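Local atomic coordinates of protein yciF (Escherichia coli, PDB entry 2GS4), a protein that is of unknown biochemical function but is a homodimeric stress protein with a rubrerythrin-like, ferritin-type helical fold that probably binds metal. Residues Ala46-Glu50 with Glu142-Thr146; Ile103-Gln107 with Leu150-Ala154; Arg57-Val61 with Ala132-Leu136. One frame throughout, in Å; residues are numbered along the deposited sequence.

In the fold
Helix 6-33 comes first in the chain; helix 38-63 then supplies 46-50 and 57-61, and helix 95-126 supplies 103-107. Helix 130-159 closes all three loops in turn. Its residues 132-136 return to 57-61 across 70 intervening residues (contact 3), 142-146 to 46-50 across 91 (contact 1), and 150-154 to 103-107 across 42 (contact 2). Contact 3 therefore sits within the span of contact 1, whereas contact 2 crosses both. The salt bridge Arg-57 NH2 to Glu-142 OE1, 3.2 Å, joins contacts 1 and 3. Contacts 2 and 3 lie on opposite sides of the chain's centre, their own centres about 26 Å apart, so helix 130-159 is tied along much of its length.

Contact 1: Ala46-Glu50 with Glu142-Thr146; sequences AHLEE and EEKAT
Glu-143 OE1 is gripped from helix 38-63 by His-47 NE2 at 3.0 Å and by the side-chain amide of Gln-54. The histidine bond is well formed: its N-H...O angle is 153°, the acceptor lies near the ring plane, and OE1 offers its syn lone pair. NE2 faces both carboxylate oxygens, with ring and carboxylate planes 21° apart, but its bond to OE2 is weak. Glu-50 OE1 comes within 2.9 Å of Glu-143 OE1 with the two carboxylates nearly perpendicular; both atoms are acceptors, so this approach is no hydrogen bond.

Thr-146 meets both Glu-50 and His-47 of helix 38-63. Its OG1, beside its own backbone N (chi1 -67°), is 2.9 Å from Glu-50 OE1 and 3.0 Å from the carbonyl O of Glu-142, and its one proton could go to either. The same torsion sends CG2 over the His-47 ring, 3.8 Å from the centroid and almost on the ring normal, a CH-pi contact. A water completes the link, donating to Glu-50 OE2 at 2.6 Å and to Glu-142 O at 2.8 Å. The carboxylate of Glu-142 itself turns to Gln-54 and Arg-57.

The two segments run antiparallel with axes 11.6 Å apart, a wide spacing bridged by polar side chains. Glu-110 of helix 95-126 brings another carboxylate close to Glu-143. Histidine and carboxylates gathered between bundle helices are consistent with the metal-site region of a rubrerythrin-like, ferritin-type four-helix bundle.

Contact 2: Ile103-Gln107 with Leu150-Ala154; sequences IAAAQ and LTDLA
Ile-103 and Leu-150 lead the packing of helix 95-126 against helix 130-159, an antiparallel pair in the ferritin-like helical bundle. The short axes make an angle of 157° and approach to 9.8 Å, and the side chains that point across this spacing are mainly aliphatic.

Each branch of Ile-103 has its own neighbours. CG2, set opposite the backbone N by a chi1 of -63°, meets the methyl of Ala-154 with CG2 to CB at 3.8 Å, while the longer CG1 arm carries CD1 to Leu-153 CB, also at 3.8 Å. One helical turn further on, Ala-106 CB receives Leu-150 CD1 at 3.6 Å. Leu-150 then fits between Ala-106 and the aliphatic part of Gln-107, whose CG is 3.9 Å from Leu-150 CB as the two side chains run past each other in opposite directions.

At its far end Gln-107 changes the character of the contact. Its extended chain delivers OE1 to Thr-151, whose OG1 donates a 3.2 Å hydrogen bond with a C=O...O angle of 163°, almost in line with the C=O. With an alanine here, the hydroxyl of Thr-151 would probably lose this acceptor and one flank of Leu-150 would be left less closely packed.

Behind this first layer stands helix 38-63, where Leu-40 touches Ile-103, Ala-43 touches Leu-153 and Phe-44 touches Ala-106, so helix 38-63 packs against residues of both segments. Leu-150 O, which accepts the helical bond from Ala-154 N at 2.9 Å, also has the methyl Ile-103 CG2 against it at 3.3 Å.

Contact 3: Arg57-Val61 with Ala132-Leu136; sequences RIDQV and AAKLL
Van der Waals contacts between Val-61 and three residues of 132-136 make up the apolar part. Val-61 CG1 meets Ala-132 CB at 3.9 Å; with CG1 opposite the backbone N (chi1 163°), CG2 falls opposite the carbonyl carbon and touches Leu-135 CD1 at 3.9 Å and Leu-136 CG at 4.1 Å. Leu-135 CD1 is also packed by Gln-60 CB, 3.8 Å away. The small side chain of Ala-132 permits a close approach, for its CA is only 4.9 Å from that of Val-61.

These are antiparallel helices of a ferritin-like bundle, their local directions 167° apart. The other two long helices close round them: Leu-14 of helix 6-33 lies against Val-61, and Ala-121 and Ala-124 of helix 95-126 lie against Leu-136.

The mixed part belongs to Arg-57, which uses its chain rather than its charge here. CG rests on Leu-135 CB at 3.8 Å and CD sits 3.3 Å from Leu-135 O, with no hydrogen bond between the two segments. A bend at chi3 (-68°) turns the guanidinium along helix 130-159, toward Glu-142, and there NH2 bonds to Thr-139 OG1.

Contact 1: Ala46-Glu50 with Glu142-Thr146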
ATOM      1  N   ALA A  46      -7.056  -8.423  20.468  1.00 24.49           N
ATOM      2  CA  ALA A  46      -8.079  -9.233  19.828  1.00 27.56           C
ATOM      3  C   ALA A  46      -7.753  -9.360  18.341  1.00 29.11           C
ATOM      4  O   ALA A  46      -7.862 -10.443  17.771  1.00 26.62           O
ATOM      5  CB  ALA A  46      -9.456  -8.601  20.014  1.00 24.42           C
ATOM      6  N   HIS A  47      -7.337  -8.264  17.712  1.00 23.51           N
ATOM      7  CA  HIS A  47      -7.025  -8.317  16.285  1.00 26.43           C
ATOM      8  C   HIS A  47      -5.768  -9.140  16.023  1.00 26.67           C
ATOM      9  O   HIS A  47      -5.624  -9.740  14.952  1.00 29.95           O
ATOM     10  CB  HIS A  47      -6.845  -6.914  15.706  1.00 24.47           C
ATOM     11  CG  HIS A  47      -6.879  -6.881  14.209  1.00 24.07           C
ATOM     12  ND1 HIS A  47      -6.247  -5.904  13.473  1.00 26.12           N
ATOM     13  CD2 HIS A  47      -7.471  -7.705  13.313  1.00 25.59           C
ATOM     14  CE1 HIS A  47      -6.447  -6.129  12.183  1.00 25.75           C
ATOM     15  NE2 HIS A  47      -7.186  -7.215  12.062  1.00 26.93           N
ATOM     16  N   LEU A  48      -4.859  -9.170  16.998  1.00 23.72           N
ATOM     17  CA  LEU A  48      -3.628  -9.939  16.874  1.00 22.08           C
ATOM     18  C   LEU A  48      -3.994 -11.416  16.748  1.00 25.93           C
ATOM     19  O   LEU A  48      -3.397 -12.154  15.961  1.00 22.86           O
ATOM     20  CB  LEU A  48      -2.744  -9.738  18.106  1.00 25.20           C
ATOM     21  CG  LEU A  48      -1.621 -10.766  18.291  1.00 30.73           C
ATOM     22  CD1 LEU A  48      -0.836 -10.894  16.999  1.00 32.18           C
ATOM     23  CD2 LEU A  48      -0.709 -10.359  19.441  1.00 31.09           C
ATOM     24  N   GLU A  49      -4.974 -11.842  17.534  1.00 25.48           N
ATOM     25  CA  GLU A  49      -5.409 -13.230  17.488  1.00 24.14           C
ATOM     26  C   GLU A  49      -6.140 -13.513  16.185  1.00 22.98           C
ATOM     27  O   GLU A  49      -5.840 -14.492  15.505  1.00 21.31           O
ATOM     28  CB  GLU A  49      -6.294 -13.536  18.690  1.00 23.12           C
ATOM     29  CG  GLU A  49      -5.548 -13.394  20.000  1.00 23.71           C
ATOM     30  CD  GLU A  49      -4.244 -14.165  19.987  1.00 33.86           C
ATOM     31  OE1 GLU A  49      -3.294 -13.746  20.681  1.00 44.41           O
ATOM     32  OE2 GLU A  49      -4.169 -15.197  19.281  1.00 44.61           O
ATOM     33  N   GLU A  50      -7.076 -12.639  15.822  1.00 23.08           N
ATOM     34  CA  GLU A  50      -7.826 -12.786  14.581  1.00 28.27           C
ATOM     35  C   GLU A  50      -6.874 -12.820  13.372  1.00 28.03           C
ATOM     36  O   GLU A  50      -7.128 -13.538  12.412  1.00 29.43           O
ATOM     37  CB  GLU A  50      -8.860 -11.641  14.470  1.00 33.53           C
ATOM     38  CG  GLU A  50      -9.473 -11.389  13.092  1.00 43.16           C
ATOM     39  CD  GLU A  50     -10.466 -10.224  13.099  1.00 36.93           C
ATOM     40  OE1 GLU A  50     -10.408  -9.375  12.182  1.00 47.78           O
ATOM     41  OE2 GLU A  50     -11.312 -10.159  14.021  1.00 45.39           O
ATOM     42  N   GLU A 142     -14.348  -9.750   8.594  1.00 29.25           N
ATOM     43  CA  GLU A 142     -13.760  -9.592   9.922  1.00 28.27           C
ATOM     44  C   GLU A 142     -13.014  -8.267   9.999  1.00 26.78           C
ATOM     45  O   GLU A 142     -13.069  -7.568  11.009  1.00 27.12           O
ATOM     46  CB  GLU A 142     -12.800 -10.746  10.239  1.00 30.51           C
ATOM     47  CG  GLU A 142     -13.492 -12.081  10.506  1.00 34.99           C
ATOM     48  CD  GLU A 142     -12.500 -13.192  10.791  1.00 39.25           C
ATOM     49  OE1 GLU A 142     -11.317 -13.058  10.402  1.00 34.46           O
ATOM     50  OE2 GLU A 142     -12.902 -14.207  11.393  1.00 41.65           O
ATOM     51  N   GLU A 143     -12.309  -7.926   8.927  1.00 26.47           N
ATOM     52  CA  GLU A 143     -11.559  -6.677   8.887  1.00 28.80           C
ATOM     53  C   GLU A 143     -12.510  -5.490   8.913  1.00 26.04           C
ATOM     54  O   GLU A 143     -12.207  -4.454   9.512  1.00 24.66           O
ATOM     55  CB  GLU A 143     -10.673  -6.631   7.646  1.00 25.26           C
ATOM     56  CG  GLU A 143      -9.519  -7.626   7.705  1.00 33.92           C
ATOM     57  CD  GLU A 143      -8.710  -7.496   8.984  1.00 29.77           C
ATOM     58  OE1 GLU A 143      -8.912  -8.314   9.906  1.00 34.84           O
ATOM     59  OE2 GLU A 143      -7.885  -6.564   9.072  1.00 29.44           O
ATOM     60  N   LYS A 144     -13.658  -5.637   8.266  1.00 22.87           N
ATOM     61  CA  LYS A 144     -14.647  -4.569   8.277  1.00 28.49           C
ATOM     62  C   LYS A 144     -15.174  -4.408   9.706  1.00 32.83           C
ATOM     63  O   LYS A 144     -15.305  -3.289  10.200  1.00 27.95           O
ATOM     64  CB  LYS A 144     -15.786  -4.874   7.297  1.00 31.33           C
ATOM     65  CG  LYS A 144     -15.428  -4.586   5.826  1.00 33.36           C
ATOM     66  CD  LYS A 144     -16.596  -4.889   4.881  1.00 42.49           C
ATOM     67  CE  LYS A 144     -16.218  -4.628   3.423  1.00 52.78           C
ATOM     68  NZ  LYS A 144     -17.311  -5.035   2.488  1.00 62.91           N
ATOM     69  N   ALA A 145     -15.444  -5.521  10.384  1.00 26.61           N
ATOM     70  CA  ALA A 145     -15.933  -5.439  11.759  1.00 29.49           C
ATOM     71  C   ALA A 145     -14.844  -4.871  12.665  1.00 26.12           C
ATOM     72  O   ALA A 145     -15.129  -4.112  13.598  1.00 24.21           O
ATOM     73  CB  ALA A 145     -16.371  -6.810  12.259  1.00 29.08           C
ATOM     74  N   THR A 146     -13.596  -5.239  12.400  1.00 24.86           N
ATOM     75  CA  THR A 146     -12.496  -4.729  13.205  1.00 26.63           C
ATOM     76  C   THR A 146     -12.427  -3.214  13.002  1.00 26.33           C
ATOM     77  O   THR A 146     -12.235  -2.461  13.950  1.00 24.27           O
ATOM     78  CB  THR A 146     -11.153  -5.402  12.813  1.00 29.40           C
ATOM     79  OG1 THR A 146     -11.198  -6.791  13.171  1.00 35.12           O
ATOM     80  CG2 THR A 146      -9.976  -4.741  13.514  1.00 22.02           C
TER
HETATM   81  O   HOH W   1     -13.574  -8.991  13.388  1.00 32.41           O

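Contact 2: Ile103-Gln107 with Leu150-Ala154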
ATOM      1  N   ILE A 103      -5.375   4.854  16.969  1.00 21.38           N
ATOM      2  CA  ILE A 103      -6.600   4.358  16.364  1.00 20.56           C
ATOM      3  C   ILE A 103      -6.617   4.731  14.882  1.00 20.80           C
ATOM      4  O   ILE A 103      -6.917   3.901  14.028  1.00 20.29           O
ATOM      5  CB  ILE A 103      -7.817   4.953  17.087  1.00 21.67           C
ATOM      6  CG1 ILE A 103      -7.797   4.480  18.544  1.00 20.97           C
ATOM      7  CG2 ILE A 103      -9.107   4.566  16.381  1.00 21.75           C
ATOM      8  CD1 ILE A 103      -8.979   4.906  19.371  1.00 24.02           C
ATOM      9  N   ALA A 104      -6.260   5.976  14.582  1.00 21.48           N
ATOM     10  CA  ALA A 104      -6.224   6.446  13.201  1.00 18.83           C
ATOM     11  C   ALA A 104      -5.205   5.656  12.376  1.00 20.57           C
ATOM     12  O   ALA A 104      -5.474   5.302  11.229  1.00 23.91           O
ATOM     13  CB  ALA A 104      -5.900   7.942  13.162  1.00 19.36           C
ATOM     14  N   ALA A 105      -4.039   5.387  12.952  1.00 20.91           N
ATOM     15  CA  ALA A 105      -3.023   4.624  12.242  1.00 21.65           C
ATOM     16  C   ALA A 105      -3.565   3.224  11.978  1.00 21.31           C
ATOM     17  O   ALA A 105      -3.394   2.682  10.891  1.00 19.44           O
ATOM     18  CB  ALA A 105      -1.741   4.557  13.064  1.00 21.47           C
ATOM     19  N   ALA A 106      -4.226   2.646  12.975  1.00 20.11           N
ATOM     20  CA  ALA A 106      -4.797   1.310  12.839  1.00 22.31           C
ATOM     21  C   ALA A 106      -5.900   1.272  11.785  1.00 24.39           C
ATOM     22  O   ALA A 106      -6.088   0.256  11.113  1.00 27.38           O
ATOM     23  CB  ALA A 106      -5.336   0.820  14.186  1.00 24.47           C
ATOM     24  N   GLN A 107      -6.636   2.376  11.642  1.00 21.11           N
ATOM     25  CA  GLN A 107      -7.702   2.447  10.648  1.00 23.44           C
ATOM     26  C   GLN A 107      -7.103   2.512   9.238  1.00 22.66           C
ATOM     27  O   GLN A 107      -7.738   2.095   8.269  1.00 23.54           O
ATOM     28  CB  GLN A 107      -8.599   3.663  10.902  1.00 22.17           C
ATOM     29  CG  GLN A 107      -9.451   3.564  12.165  1.00 25.00           C
ATOM     30  CD  GLN A 107     -10.232   4.848  12.425  1.00 32.96           C
ATOM     31  OE1 GLN A 107     -11.453   4.834  12.547  1.00 32.95           O
ATOM     32  NE2 GLN A 107      -9.522   5.963  12.503  1.00 35.53           N
ATOM     33  N   LEU A 150     -12.864  -0.071  15.699  1.00 28.38           N
ATOM     34  CA  LEU A 150     -11.864   0.992  15.827  1.00 29.53           C
ATOM     35  C   LEU A 150     -12.538   2.357  15.769  1.00 33.01           C
ATOM     36  O   LEU A 150     -12.116   3.295  16.445  1.00 34.39           O
ATOM     37  CB  LEU A 150     -10.806   0.890  14.714  1.00 30.03           C
ATOM     38  CG  LEU A 150      -9.652  -0.103  14.893  1.00 24.51           C
ATOM     39  CD1 LEU A 150      -8.761  -0.100  13.659  1.00 24.52           C
ATOM     40  CD2 LEU A 150      -8.847   0.281  16.123  1.00 25.45           C
ATOM     41  N   THR A 151     -13.586   2.469  14.961  1.00 33.34           N
ATOM     42  CA  THR A 151     -14.303   3.733  14.850  1.00 34.11           C
ATOM     43  C   THR A 151     -15.076   4.031  16.133  1.00 35.73           C
ATOM     44  O   THR A 151     -15.143   5.178  16.574  1.00 45.13           O
ATOM     45  CB  THR A 151     -15.285   3.730  13.666  1.00 29.85           C
ATOM     46  OG1 THR A 151     -14.561   3.922  12.446  1.00 37.91           O
ATOM     47  CG2 THR A 151     -16.317   4.836  13.825  1.00 31.24           C
ATOM     48  N   ASP A 152     -15.666   2.996  16.726  1.00 34.03           N
ATOM     49  CA  ASP A 152     -16.413   3.165  17.969  1.00 28.58           C
ATOM     50  C   ASP A 152     -15.430   3.666  19.014  1.00 25.60           C
ATOM     51  O   ASP A 152     -15.756   4.502  19.849  1.00 27.90           O
ATOM     52  CB  ASP A 152     -17.004   1.829  18.424  1.00 36.21           C
ATOM     53  CG  ASP A 152     -18.054   1.299  17.466  1.00 39.45           C
ATOM     54  OD1 ASP A 152     -18.268   0.069  17.452  1.00 50.42           O
ATOM     55  OD2 ASP A 152     -18.671   2.105  16.736  1.00 41.47           O
ATOM     56  N   LEU A 153     -14.210   3.145  18.957  1.00 27.92           N
ATOM     57  CA  LEU A 153     -13.180   3.540  19.903  1.00 25.14           C
ATOM     58  C   LEU A 153     -12.726   4.972  19.657  1.00 22.69           C
ATOM     59  O   LEU A 153     -12.492   5.718  20.600  1.00 26.23           O
ATOM     60  CB  LEU A 153     -12.001   2.567  19.831  1.00 29.50           C
ATOM     61  CG  LEU A 153     -12.420   1.179  20.321  1.00 29.63           C
ATOM     62  CD1 LEU A 153     -11.289   0.183  20.127  1.00 24.81           C
ATOM     63  CD2 LEU A 153     -12.823   1.262  21.783  1.00 43.29           C
ATOM     64  N   ALA A 154     -12.615   5.367  18.393  1.00 22.74           N
ATOM     65  CA  ALA A 154     -12.209   6.735  18.093  1.00 26.38           C
ATOM     66  C   ALA A 154     -13.263   7.681  18.656  1.00 27.95           C
ATOM     67  O   ALA A 154     -12.929   8.695  19.275  1.00 28.97           O
ATOM     68  CB  ALA A 154     -12.067   6.941  16.591  1.00 34.46           C
TER

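Contact 3: Arg57-Val61 with Ala132-Leu136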
ATOM      1  N   ARG A  57      -6.296 -19.095   7.462  1.00 30.43           N
ATOM      2  CA  ARG A  57      -7.271 -19.123   6.383  1.00 23.98           C
ATOM      3  C   ARG A  57      -6.568 -19.011   5.025  1.00 25.34           C
ATOM      4  O   ARG A  57      -7.031 -19.592   4.040  1.00 27.11           O
ATOM      5  CB  ARG A  57      -8.301 -18.003   6.568  1.00 26.12           C
ATOM      6  CG  ARG A  57      -9.570 -18.194   5.753  1.00 27.77           C
ATOM      7  CD  ARG A  57     -10.655 -17.228   6.201  1.00 26.51           C
ATOM      8  NE  ARG A  57     -11.134 -17.541   7.544  1.00 30.30           N
ATOM      9  CZ  ARG A  57     -11.420 -16.624   8.463  1.00 40.51           C
ATOM     10  NH1 ARG A  57     -11.859 -16.990   9.662  1.00 46.43           N
ATOM     11  NH2 ARG A  57     -11.239 -15.336   8.194  1.00 43.33           N
ATOM     12  N   ILE A  58      -5.459 -18.274   4.966  1.00 29.55           N
ATOM     13  CA  ILE A  58      -4.712 -18.149   3.718  1.00 29.00           C
ATOM     14  C   ILE A  58      -4.111 -19.512   3.348  1.00 25.15           C
ATOM     15  O   ILE A  58      -4.021 -19.849   2.171  1.00 26.25           O
ATOM     16  CB  ILE A  58      -3.573 -17.078   3.811  1.00 25.80           C
ATOM     17  CG1 ILE A  58      -4.167 -15.662   3.835  1.00 28.99           C
ATOM     18  CG2 ILE A  58      -2.633 -17.212   2.616  1.00 25.95           C
ATOM     19  CD1 ILE A  58      -3.134 -14.566   4.100  1.00 29.87           C
ATOM     20  N   ASP A  59      -3.682 -20.288   4.340  1.00 27.07           N
ATOM     21  CA  ASP A  59      -3.122 -21.610   4.051  1.00 30.03           C
ATOM     22  C   ASP A  59      -4.223 -22.452   3.416  1.00 28.15           C
ATOM     23  O   ASP A  59      -3.974 -23.235   2.494  1.00 30.17           O
ATOM     24  CB  ASP A  59      -2.634 -22.314   5.321  1.00 29.86           C
ATOM     25  CG  ASP A  59      -1.522 -21.564   6.019  1.00 31.48           C
ATOM     26  OD1 ASP A  59      -0.696 -20.934   5.329  1.00 27.88           O
ATOM     27  OD2 ASP A  59      -1.460 -21.626   7.264  1.00 32.14           O
ATOM     28  N   GLN A  60      -5.442 -22.264   3.915  1.00 25.55           N
ATOM     29  CA  GLN A  60      -6.615 -22.968   3.409  1.00 36.28           C
ATOM     30  C   GLN A  60      -6.895 -22.574   1.960  1.00 40.72           C
ATOM     31  O   GLN A  60      -7.238 -23.423   1.138  1.00 26.46           O
ATOM     32  CB  GLN A  60      -7.856 -22.649   4.254  1.00 33.74           C
ATOM     33  CG  GLN A  60      -7.945 -23.348   5.614  1.00 33.67           C
ATOM     34  CD  GLN A  60      -9.271 -23.071   6.315  1.00 40.40           C
ATOM     35  OE1 GLN A  60     -10.171 -23.912   6.332  1.00 43.35           O
ATOM     36  NE2 GLN A  60      -9.400 -21.878   6.879  1.00 36.59           N
ATOM     37  N   VAL A  61      -6.765 -21.282   1.656  1.00 33.88           N
ATOM     38  CA  VAL A  61      -7.002 -20.785   0.301  1.00 29.83           C
ATOM     39  C   VAL A  61      -6.021 -21.428  -0.656  1.00 25.15           C
ATOM     40  O   VAL A  61      -6.385 -21.870  -1.752  1.00 32.47           O
ATOM     41  CB  VAL A  61      -6.806 -19.250   0.196  1.00 28.08           C
ATOM     42  CG1 VAL A  61      -6.646 -18.846  -1.271  1.00 26.97           C
ATOM     43  CG2 VAL A  61      -7.990 -18.523   0.798  1.00 27.04           C
ATOM     44  N   ALA A 132     -12.038 -20.529  -2.187  1.00 30.03           N
ATOM     45  CA  ALA A 132     -11.155 -19.415  -1.884  1.00 29.16           C
ATOM     46  C   ALA A 132     -11.979 -18.137  -1.715  1.00 32.28           C
ATOM     47  O   ALA A 132     -11.823 -17.432  -0.720  1.00 32.05           O
ATOM     48  CB  ALA A 132     -10.116 -19.244  -2.990  1.00 25.32           C
ATOM     49  N   ALA A 133     -12.867 -17.847  -2.664  1.00 27.61           N
ATOM     50  CA  ALA A 133     -13.683 -16.636  -2.574  1.00 30.03           C
ATOM     51  C   ALA A 133     -14.451 -16.555  -1.258  1.00 31.75           C
ATOM     52  O   ALA A 133     -14.521 -15.498  -0.632  1.00 32.14           O
ATOM     53  CB  ALA A 133     -14.656 -16.568  -3.743  1.00 27.91           C
ATOM     54  N   LYS A 134     -15.031 -17.677  -0.847  1.00 34.44           N
ATOM     55  CA  LYS A 134     -15.804 -17.732   0.383  1.00 31.30           C
ATOM     56  C   LYS A 134     -14.912 -17.410   1.574  1.00 26.62           C
ATOM     57  O   LYS A 134     -15.298 -16.658   2.469  1.00 30.49           O
ATOM     58  CB  LYS A 134     -16.417 -19.126   0.555  1.00 33.05           C
ATOM     59  CG  LYS A 134     -17.002 -19.726  -0.721  1.00 58.10           C
ATOM     60  CD  LYS A 134     -18.171 -18.919  -1.288  1.00 67.43           C
ATOM     61  CE  LYS A 134     -17.741 -17.952  -2.390  1.00 63.52           C
ATOM     62  NZ  LYS A 134     -17.160 -18.633  -3.587  1.00 56.52           N
ATOM     63  N   LEU A 135     -13.717 -17.988   1.582  1.00 29.23           N
ATOM     64  CA  LEU A 135     -12.775 -17.759   2.664  1.00 29.61           C
ATOM     65  C   LEU A 135     -12.307 -16.320   2.709  1.00 31.66           C
ATOM     66  O   LEU A 135     -12.250 -15.712   3.770  1.00 24.78           O
ATOM     67  CB  LEU A 135     -11.564 -18.668   2.507  1.00 24.52           C
ATOM     68  CG  LEU A 135     -11.904 -20.143   2.650  1.00 26.23           C
ATOM     69  CD1 LEU A 135     -10.695 -20.970   2.290  1.00 29.48           C
ATOM     70  CD2 LEU A 135     -12.371 -20.423   4.075  1.00 32.50           C
ATOM     71  N   LEU A 136     -11.957 -15.782   1.548  1.00 23.72           N
ATOM     72  CA  LEU A 136     -11.481 -14.415   1.490  1.00 25.85           C
ATOM     73  C   LEU A 136     -12.563 -13.425   1.906  1.00 24.18           C
ATOM     74  O   LEU A 136     -12.255 -12.391   2.502  1.00 23.05           O
ATOM     75  CB  LEU A 136     -10.951 -14.107   0.086  1.00 25.58           C
ATOM     76  CG  LEU A 136      -9.720 -14.939  -0.299  1.00 26.92           C
ATOM     77  CD1 LEU A 136      -9.564 -14.948  -1.806  1.00 30.91           C
ATOM     78  CD2 LEU A 136      -8.471 -14.381   0.381  1.00 29.53           C
TER